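Local coordinates for protein bacterioferritin (Rhodobacter capsulatus, PDB 1JGC) that probably oxidises iron(II) with dioxygen at a dinuclear ferroxidase centre and stores the resulting iron(III) mineral inside a heme-containing shell of 24 subunits, at residues A[82-85]-A[86-90]; A[14-17]-A[18-22]; A[125-128]-A[129-132]. All coordinates share one frame; numbering follows the deposited sequence.

The three contacts are short runs of about two helical turns on three different helices of one ferritin-like bundle. In chain order contact 2 comes first, on helix 5-34, then contact 1 at the start of helix 83-111, and contact 3 last, on helix 114-144. The centres of contact 2 and contact 3 lie about 15 Å apart; the centre of contact 1 is about 17 Å from that of contact 3 and about 18 Å from that of contact 2. Contacts 2 and 3 meet directly where, in the conformer described, OE1 of Glu18 lies 3.7 Å from OE2 of Glu127: both glutamates are iron ligands of the dinuclear site, which is metal-free in this crystal. Contact 1 touches neither of the others.

Contact 1: residues A[82-85]-A[86-90]; sequences GPRE and TLECD
Arg84 sends CG trans to its backbone N (chi1 -166°) and runs extended as far as NE, whereas Glu88, one turn later, folds at chi2 (-64°); the two side chains therefore lie alongside each other, pointing the same way. NH1 of Arg84 makes a salt bridge to OE2 of Glu88 at 2.8 Å, on the anti side of that oxygen and tilted out of the carboxylate plane. The guanidinium and carboxylate planes stand 64° apart, so one nitrogen does the work and no flat, two-pronged pairing arises. Arg84 uses its NE on a second charge, Asp142 of helix 114-144. Replacing Glu88 with an alanine would probably leave NH1 without its mate and let the guanidinium hold less closely to this turn.

The pair sits on the first turns of helix 83-111. Gly82 is the N-cap, and its O accepts Thr86 N at 3.1 Å. Pro83 suits the first helical position, where a missing N-H costs nothing. Its own O receives OG1 of Thr86 at 2.7 Å, tilted from the carbonyl plane; threonine fits because its hydroxyl can also take a hydrogen bond from Gln32. Farther on, Glu88 N bonds to Arg84 O at 3.0 Å. Leu87 supplies an apolar face that rests on Met40 and Ile138 of its own chain and on Met157 of a neighbouring subunit.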
ATOM      1  N   GLY A  82      38.250 -14.955  37.025  1.00 28.88           N
ATOM      2  CA  GLY A  82      38.551 -13.765  36.253  1.00 28.12           C
ATOM      3  C   GLY A  82      38.346 -13.977  34.765  1.00 28.21           C
ATOM      4  O   GLY A  82      38.159 -15.111  34.313  1.00 28.78           O
ATOM      5  N   PRO A  83      38.376 -12.902  33.967  1.00 27.83           N
ATOM      6  CA  PRO A  83      38.186 -13.017  32.516  1.00 27.42           C
ATOM      7  C   PRO A  83      38.997 -14.138  31.863  1.00 26.69           C
ATOM      8  O   PRO A  83      38.434 -15.057  31.280  1.00 26.83           O
ATOM      9  CB  PRO A  83      38.600 -11.640  32.000  1.00 27.26           C
ATOM     10  CG  PRO A  83      38.198 -10.727  33.131  1.00 28.28           C
ATOM     11  CD  PRO A  83      38.605 -11.500  34.370  1.00 27.62           C
ATOM     12  N   ARG A  84      40.319 -14.070  31.967  1.00 27.26           N
ATOM     13  CA  ARG A  84      41.164 -15.081  31.339  1.00 26.90           C
ATOM     14  C   ARG A  84      40.958 -16.491  31.883  1.00 26.84           C
ATOM     15  O   ARG A  84      40.967 -17.449  31.117  1.00 26.45           O
ATOM     16  CB  ARG A  84      42.640 -14.700  31.455  1.00 26.63           C
ATOM     17  CG  ARG A  84      43.546 -15.516  30.555  1.00 26.40           C
ATOM     18  CD  ARG A  84      44.963 -14.978  30.593  1.00 27.01           C
ATOM     19  NE  ARG A  84      45.791 -15.517  29.518  1.00 25.40           N
ATOM     20  CZ  ARG A  84      46.147 -16.791  29.420  1.00 24.68           C
ATOM     21  NH1 ARG A  84      45.743 -17.657  30.340  1.00 24.36           N
ATOM     22  NH2 ARG A  84      46.905 -17.193  28.403  1.00 22.34           N
ATOM     23  N   GLU A  85      40.767 -16.626  33.192  1.00 26.96           N
ATOM     24  CA  GLU A  85      40.570 -17.949  33.783  1.00 27.57           C
ATOM     25  C   GLU A  85      39.331 -18.656  33.237  1.00 27.74           C
ATOM     26  O   GLU A  85      39.353 -19.879  33.034  1.00 27.52           O
ATOM     27  CB  GLU A  85      40.441 -17.874  35.312  1.00 28.96           C
ATOM     28  CG  GLU A  85      41.714 -17.564  36.054  1.00 33.29           C
ATOM     29  CD  GLU A  85      42.226 -16.153  35.758  1.00 38.30           C
ATOM     30  OE1 GLU A  85      41.433 -15.175  35.900  1.00 38.25           O
ATOM     31  OE2 GLU A  85      43.428 -16.020  35.386  1.00 40.64           O
ATOM     32  N   THR A  86      38.248 -17.904  33.019  1.00 25.90           N
ATOM     33  CA  THR A  86      37.017 -18.511  32.510  1.00 25.23           C
ATOM     34  C   THR A  86      37.259 -19.082  31.113  1.00 24.89           C
ATOM     35  O   THR A  86      36.721 -20.136  30.761  1.00 23.45           O
ATOM     36  CB  THR A  86      35.821 -17.499  32.486  1.00 24.50           C
ATOM     37  OG1 THR A  86      36.149 -16.368  31.678  1.00 24.23           O
ATOM     38  CG2 THR A  86      35.499 -17.021  33.892  1.00 22.59           C
ATOM     39  N   LEU A  87      38.081 -18.393  30.325  1.00 24.61           N
ATOM     40  CA  LEU A  87      38.399 -18.879  28.989  1.00 25.75           C
ATOM     41  C   LEU A  87      39.179 -20.176  29.157  1.00 26.78           C
ATOM     42  O   LEU A  87      38.945 -21.149  28.444  1.00 27.66           O
ATOM     43  CB  LEU A  87      39.251 -17.859  28.222  1.00 25.06           C
ATOM     44  CG  LEU A  87      38.576 -16.541  27.855  1.00 24.38           C
ATOM     45  CD1 LEU A  87      39.556 -15.650  27.128  1.00 23.47           C
ATOM     46  CD2 LEU A  87      37.371 -16.823  26.981  1.00 24.00           C
ATOM     47  N   GLU A  88      40.102 -20.181  30.115  1.00 27.37           N
ATOM     48  CA  GLU A  88      40.915 -21.352  30.385  1.00 28.41           C
ATOM     49  C   GLU A  88      40.056 -22.513  30.862  1.00 26.59           C
ATOM     50  O   GLU A  88      40.187 -23.645  30.384  1.00 25.19           O
ATOM     51  CB  GLU A  88      41.986 -21.028  31.436  1.00 32.79           C
ATOM     52  CG  GLU A  88      43.073 -20.078  30.946  1.00 38.42           C
ATOM     53  CD  GLU A  88      43.905 -20.676  29.806  1.00 43.44           C
ATOM     54  OE1 GLU A  88      43.360 -21.522  29.038  1.00 43.96           O
ATOM     55  OE2 GLU A  88      45.107 -20.288  29.666  1.00 46.53           O
ATOM     56  N   CYS A  89      39.171 -22.237  31.805  1.00 25.40           N
ATOM     57  CA  CYS A  89      38.313 -23.289  32.306  1.00 26.34           C
ATOM     58  C   CYS A  89      37.406 -23.854  31.219  1.00 27.01           C
ATOM     59  O   CYS A  89      37.217 -25.073  31.143  1.00 28.27           O
ATOM     60  CB  CYS A  89      37.481 -22.785  33.477  1.00 26.78           C
ATOM     61  SG  CYS A  89      38.469 -22.502  34.953  1.00 26.00           S
ATOM     62  N   ASP A  90      36.849 -22.992  30.371  1.00 26.08           N
ATOM     63  CA  ASP A  90      35.980 -23.491  29.309  1.00 25.41           C
ATOM     64  C   ASP A  90      36.792 -24.332  28.328  1.00 25.21           C
ATOM     65  O   ASP A  90      36.344 -25.398  27.880  1.00 25.37           O
ATOM     66  CB  ASP A  90      35.272 -22.340  28.580  1.00 25.66           C
ATOM     67  CG  ASP A  90      34.253 -21.624  29.466  1.00 26.67           C
ATOM     68  OD1 ASP A  90      33.579 -22.301  30.273  1.00 25.03           O
ATOM     69  OD2 ASP A  90      34.116 -20.387  29.349  1.00 27.59           O
TER

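Contact 2: residues A[14-17]-A[18-22]; sequences ALRS and ELTAI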
ATOM      1  N   ALA A  14      28.313 -38.641  27.878  1.00 20.53           N
ATOM      2  CA  ALA A  14      28.349 -37.429  27.082  1.00 21.78           C
ATOM      3  C   ALA A  14      27.311 -36.442  27.631  1.00 22.55           C
ATOM      4  O   ALA A  14      27.554 -35.237  27.691  1.00 23.24           O
ATOM      5  CB  ALA A  14      28.058 -37.756  25.634  1.00 21.53           C
ATOM      6  N   LEU A  15      26.159 -36.965  28.039  1.00 22.74           N
ATOM      7  CA  LEU A  15      25.094 -36.141  28.596  1.00 22.07           C
ATOM      8  C   LEU A  15      25.583 -35.436  29.855  1.00 22.37           C
ATOM      9  O   LEU A  15      25.381 -34.232  30.032  1.00 22.00           O
ATOM     10  CB  LEU A  15      23.877 -37.003  28.927  1.00 18.95           C
ATOM     11  CG  LEU A  15      22.777 -36.318  29.737  1.00 18.98           C
ATOM     12  CD1 LEU A  15      22.279 -35.064  29.026  1.00 17.44           C
ATOM     13  CD2 LEU A  15      21.641 -37.298  29.950  1.00 17.48           C
ATOM     14  N   ARG A  16      26.232 -36.196  30.728  1.00 23.13           N
ATOM     15  CA  ARG A  16      26.751 -35.635  31.962  1.00 23.90           C
ATOM     16  C   ARG A  16      27.777 -34.563  31.639  1.00 22.77           C
ATOM     17  O   ARG A  16      27.852 -33.539  32.302  1.00 23.18           O
ATOM     18  CB  ARG A  16      27.398 -36.718  32.831  1.00 26.04           C
ATOM     19  CG  ARG A  16      28.222 -36.128  33.957  1.00 30.35           C
ATOM     20  CD  ARG A  16      28.798 -37.182  34.860  1.00 33.85           C
ATOM     21  NE  ARG A  16      27.749 -37.839  35.628  1.00 39.57           N
ATOM     22  CZ  ARG A  16      27.484 -39.144  35.547  1.00 42.41           C
ATOM     23  NH1 ARG A  16      28.206 -39.914  34.724  1.00 43.77           N
ATOM     24  NH2 ARG A  16      26.501 -39.683  36.275  1.00 41.29           N
ATOM     25  N   SER A  17      28.574 -34.807  30.614  1.00 22.28           N
ATOM     26  CA  SER A  17      29.580 -33.851  30.207  1.00 22.08           C
ATOM     27  C   SER A  17      28.884 -32.556  29.764  1.00 22.54           C
ATOM     28  O   SER A  17      29.312 -31.455  30.127  1.00 21.97           O
ATOM     29  CB  SER A  17      30.399 -34.442  29.066  1.00 23.24           C
ATOM     30  OG  SER A  17      31.423 -33.560  28.646  1.00 26.55           O
ATOM     31  N   GLU A  18      27.809 -32.695  28.987  0.50 22.06           N
ATOM     32  CA  GLU A  18      27.062 -31.537  28.498  0.50 21.74           C
ATOM     33  C   GLU A  18      26.353 -30.768  29.610  0.50 21.32           C
ATOM     34  O   GLU A  18      26.391 -29.539  29.631  0.50 21.13           O
ATOM     35  CB  GLU A  18      26.045 -31.961  27.435  0.50 22.89           C
ATOM     36  CG  GLU A  18      26.647 -32.563  26.165  0.50 25.77           C
ATOM     37  CD  GLU A  18      27.628 -31.637  25.458  0.50 27.57           C
ATOM     38  OE1 GLU A  18      28.691 -31.330  26.042  0.50 29.96           O
ATOM     39  OE2 GLU A  18      27.345 -31.219  24.313  0.50 28.80           O
ATOM     40  N   LEU A  19      25.704 -31.479  30.529  1.00 20.85           N
ATOM     41  CA  LEU A  19      25.016 -30.819  31.636  1.00 19.86           C
ATOM     42  C   LEU A  19      26.037 -30.000  32.411  1.00 20.03           C
ATOM     43  O   LEU A  19      25.712 -28.952  32.955  1.00 20.82           O
ATOM     44  CB  LEU A  19      24.377 -31.838  32.577  1.00 19.32           C
ATOM     45  CG  LEU A  19      23.221 -32.688  32.050  1.00 19.25           C
ATOM     46  CD1 LEU A  19      22.800 -33.693  33.115  1.00 17.60           C
ATOM     47  CD2 LEU A  19      22.058 -31.793  31.675  1.00 18.33           C
ATOM     48  N   THR A  20      27.276 -30.485  32.457  1.00 19.77           N
ATOM     49  CA  THR A  20      28.337 -29.794  33.173  1.00 20.01           C
ATOM     50  C   THR A  20      28.678 -28.509  32.428  1.00 19.95           C
ATOM     51  O   THR A  20      28.756 -27.433  33.026  1.00 20.91           O
ATOM     52  CB  THR A  20      29.615 -30.672  33.293  1.00 21.42           C
ATOM     53  OG1 THR A  20      29.292 -31.905  33.946  1.00 21.71           O
ATOM     54  CG2 THR A  20      30.678 -29.964  34.102  1.00 19.00           C
ATOM     55  N   ALA A  21      28.874 -28.622  31.119  1.00 18.46           N
ATOM     56  CA  ALA A  21      29.190 -27.460  30.297  1.00 19.07           C
ATOM     57  C   ALA A  21      28.080 -26.399  30.391  1.00 19.16           C
ATOM     58  O   ALA A  21      28.355 -25.208  30.513  1.00 19.34           O
ATOM     59  CB  ALA A  21      29.391 -27.884  28.843  1.00 17.91           C
ATOM     60  N   ILE A  22      26.827 -26.831  30.338  1.00 17.98           N
ATOM     61  CA  ILE A  22      25.718 -25.896  30.425  1.00 18.22           C
ATOM     62  C   ILE A  22      25.842 -25.019  31.661  1.00 19.23           C
ATOM     63  O   ILE A  22      25.790 -23.797  31.570  1.00 20.38           O
ATOM     64  CB  ILE A  22      24.364 -26.633  30.482  1.00 16.68           C
ATOM     65  CG1 ILE A  22      24.105 -27.348  29.160  1.00 14.63           C
ATOM     66  CG2 ILE A  22      23.247 -25.652  30.792  1.00 17.01           C
ATOM     67  CD1 ILE A  22      22.878 -28.211  29.184  1.00 15.35           C
TER
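Thr20 and Arg16 meet through one carbonyl. OG1 of Thr20 donates to Arg16 O at 2.7 Å and Thr20 N donates to the same oxygen at 3.1 Å, the two arriving from opposite faces of the carbonyl plane. The side chain can do this because OG1 sits beside its own backbone N (chi1 -57°), while the methyl CG2 turns away from that nitrogen. Threonine suits this buried position because its hydroxyl is satisfied by the helix's own carbonyl. On the next face of the turn, Leu15 and Leu19 cross obliquely, CD1 of Leu15 lying 4.0 Å from CG of Leu19. The backbone bond from Leu19 N to Leu15 O, 2.8 Å long, holds the same turn. Glu18, in the conformer described, bends at chi2.

These two turns lie within helix 5-34 in the four-helix bundle of the ferritins, and their successive faces serve different neighbours. Glu18, modelled in two conformers, is a ligand of the first iron when the dinuclear site, metal-free here, is filled; in the conformer described its carboxylate lies beside those of Glu51 and Glu127, and OE2 has a weak hydrogen bond to His54 ND1. The small residues allow close helix packing here: Ala14 lies against Tyr101 and Phe120, Ser17 against Ala97, and Ala21 against Glu51. Leu19 lines the pocket of the heme, which two subunits of a dimer share, and also touches Leu71 and Leu74, so a branched apolar side chain fits it on both counts. A further tie comes from the loop, where Asp75 N donates to OG1 of Thr20.

Contact 3: residues A[125-128]-A[129-132]; sequences TDEE and GHVD
Thr125 takes part through its backbone, its O accepting Gly129 N at 3.2 Å, while its hydroxyl OG1 is hydrogen-bonded to Glu121 O one turn earlier. Asp126 O does two things: it accepts His130 N at 3.0 Å, in the carbonyl plane, and it lies over one face of the His130 imidazole, 3.8 Å from CG and offset toward the rim of the ring. The carboxylate of Asp126 serves another partner, OD2 making a weak hydrogen bond to His54.

Glu127 bends at chi2 (64°), which brings its carboxylate back toward the ring of His130. OE1 of Glu127 stands 3.4 Å from ND1 of His130, approaching obliquely, with the carboxylate and imidazole planes only 14° apart. These two residues form one of the E-x-x-H motifs of ferritin-like diiron proteins: Glu127 is the ligand shared by both irons and His130 a ligand of the second, in a site that is metal-free here. The ring is held mainly through NE2, hydrogen-bonded to Glu50, with a weak hydrogen bond from ND1 to Glu94. Glu127 O also accepts Val131 N at 2.9 Å; the compact branched side chain of Val131 packs against Leu98 and Glu94 of helix 83-111.

Glu128 O accepts Asp132 N at 2.9 Å. The extended chain of Glu128 carries its carboxylate to two arginines, OE2 to Arg102 and OE1 to Arg61 of a neighbouring subunit. This part of helix 114-144 thus presents Glu127 and His130 to helices 38-64 and 83-111, while Glu128 faces the subunit interface.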
ATOM      1  N   THR A 125      32.644 -32.189  15.952  1.00 20.10           N
ATOM      2  CA  THR A 125      32.766 -31.049  15.049  1.00 20.91           C
ATOM      3  C   THR A 125      32.394 -29.734  15.741  1.00 21.83           C
ATOM      4  O   THR A 125      33.105 -28.747  15.600  1.00 22.72           O
ATOM      5  CB  THR A 125      31.895 -31.227  13.790  1.00 20.79           C
ATOM      6  OG1 THR A 125      32.254 -32.449  13.136  1.00 21.78           O
ATOM      7  CG2 THR A 125      32.122 -30.080  12.821  1.00 17.91           C
ATOM      8  N   ASP A 126      31.295 -29.715  16.492  1.00 23.30           N
ATOM      9  CA  ASP A 126      30.900 -28.496  17.195  1.00 25.03           C
ATOM     10  C   ASP A 126      31.936 -28.111  18.257  1.00 26.32           C
ATOM     11  O   ASP A 126      32.293 -26.942  18.393  1.00 26.04           O
ATOM     12  CB  ASP A 126      29.544 -28.659  17.891  1.00 25.61           C
ATOM     13  CG  ASP A 126      28.401 -28.858  16.921  1.00 27.91           C
ATOM     14  OD1 ASP A 126      28.493 -28.388  15.763  1.00 28.83           O
ATOM     15  OD2 ASP A 126      27.392 -29.477  17.328  1.00 30.29           O
ATOM     16  N   GLU A 127      32.409 -29.092  19.019  1.00 27.02           N
ATOM     17  CA  GLU A 127      33.382 -28.795  20.052  1.00 28.11           C
ATOM     18  C   GLU A 127      34.702 -28.278  19.473  1.00 26.86           C
ATOM     19  O   GLU A 127      35.335 -27.403  20.059  1.00 26.17           O
ATOM     20  CB  GLU A 127      33.602 -30.021  20.944  1.00 31.18           C
ATOM     21  CG  GLU A 127      33.089 -29.839  22.390  1.00 37.23           C
ATOM     22  CD  GLU A 127      31.563 -29.641  22.502  1.00 41.77           C
ATOM     23  OE1 GLU A 127      31.015 -28.648  21.949  1.00 43.77           O
ATOM     24  OE2 GLU A 127      30.898 -30.483  23.164  1.00 44.71           O
ATOM     25  N   GLU A 128      35.125 -28.796  18.325  1.00 25.22           N
ATOM     26  CA  GLU A 128      36.356 -28.294  17.744  1.00 25.39           C
ATOM     27  C   GLU A 128      36.111 -26.841  17.337  1.00 25.51           C
ATOM     28  O   GLU A 128      37.030 -26.016  17.341  1.00 24.65           O
ATOM     29  CB  GLU A 128      36.805 -29.158  16.555  1.00 25.79           C
ATOM     30  CG  GLU A 128      37.601 -30.390  17.001  1.00 26.74           C
ATOM     31  CD  GLU A 128      38.405 -31.060  15.886  1.00 28.26           C
ATOM     32  OE1 GLU A 128      38.874 -30.370  14.953  1.00 29.05           O
ATOM     33  OE2 GLU A 128      38.596 -32.291  15.957  1.00 28.10           O
ATOM     34  N   GLY A 129      34.855 -26.530  17.019  1.00 25.07           N
ATOM     35  CA  GLY A 129      34.495 -25.171  16.662  1.00 25.13           C
ATOM     36  C   GLY A 129      34.687 -24.239  17.855  1.00 26.19           C
ATOM     37  O   GLY A 129      35.268 -23.152  17.720  1.00 26.45           O
ATOM     38  N   HIS A 130      34.204 -24.657  19.026  1.00 26.42           N
ATOM     39  CA  HIS A 130      34.354 -23.864  20.245  1.00 28.02           C
ATOM     40  C   HIS A 130      35.835 -23.735  20.609  1.00 27.40           C
ATOM     41  O   HIS A 130      36.288 -22.672  21.029  1.00 26.80           O
ATOM     42  CB  HIS A 130      33.603 -24.516  21.412  1.00 30.89           C
ATOM     43  CG  HIS A 130      32.113 -24.476  21.273  1.00 35.92           C
ATOM     44  ND1 HIS A 130      31.277 -25.299  22.002  1.00 38.68           N
ATOM     45  CD2 HIS A 130      31.306 -23.703  20.503  1.00 37.25           C
ATOM     46  CE1 HIS A 130      30.019 -25.036  21.686  1.00 39.94           C
ATOM     47  NE2 HIS A 130      30.010 -24.071  20.779  1.00 39.83           N
ATOM     48  N   VAL A 131      36.589 -24.820  20.449  1.00 26.91           N
ATOM     49  CA  VAL A 131      38.012 -24.794  20.763  1.00 25.81           C
ATOM     50  C   VAL A 131      38.697 -23.752  19.892  1.00 25.60           C
ATOM     51  O   VAL A 131      39.499 -22.953  20.376  1.00 25.04           O
ATOM     52  CB  VAL A 131      38.684 -26.173  20.515  1.00 25.11           C
ATOM     53  CG1 VAL A 131      40.193 -26.051  20.643  1.00 24.10           C
ATOM     54  CG2 VAL A 131      38.175 -27.186  21.513  1.00 24.39           C
ATOM     55  N   ASP A 132      38.372 -23.762  18.605  1.00 25.60           N
ATOM     56  CA  ASP A 132      38.961 -22.814  17.668  1.00 26.60           C
ATOM     57  C   ASP A 132      38.726 -21.390  18.159  1.00 26.79           C
ATOM     58  O   ASP A 132      39.650 -20.569  18.228  1.00 26.02           O
ATOM     59  CB  ASP A 132      38.340 -22.999  16.283  1.00 26.86           C
ATOM     60  CG  ASP A 132      38.987 -22.120  15.223  1.00 28.50           C
ATOM     61  OD1 ASP A 132      40.069 -21.543  15.488  1.00 30.24           O
ATOM     62  OD2 ASP A 132      38.415 -22.013  14.113  1.00 30.23           O
TER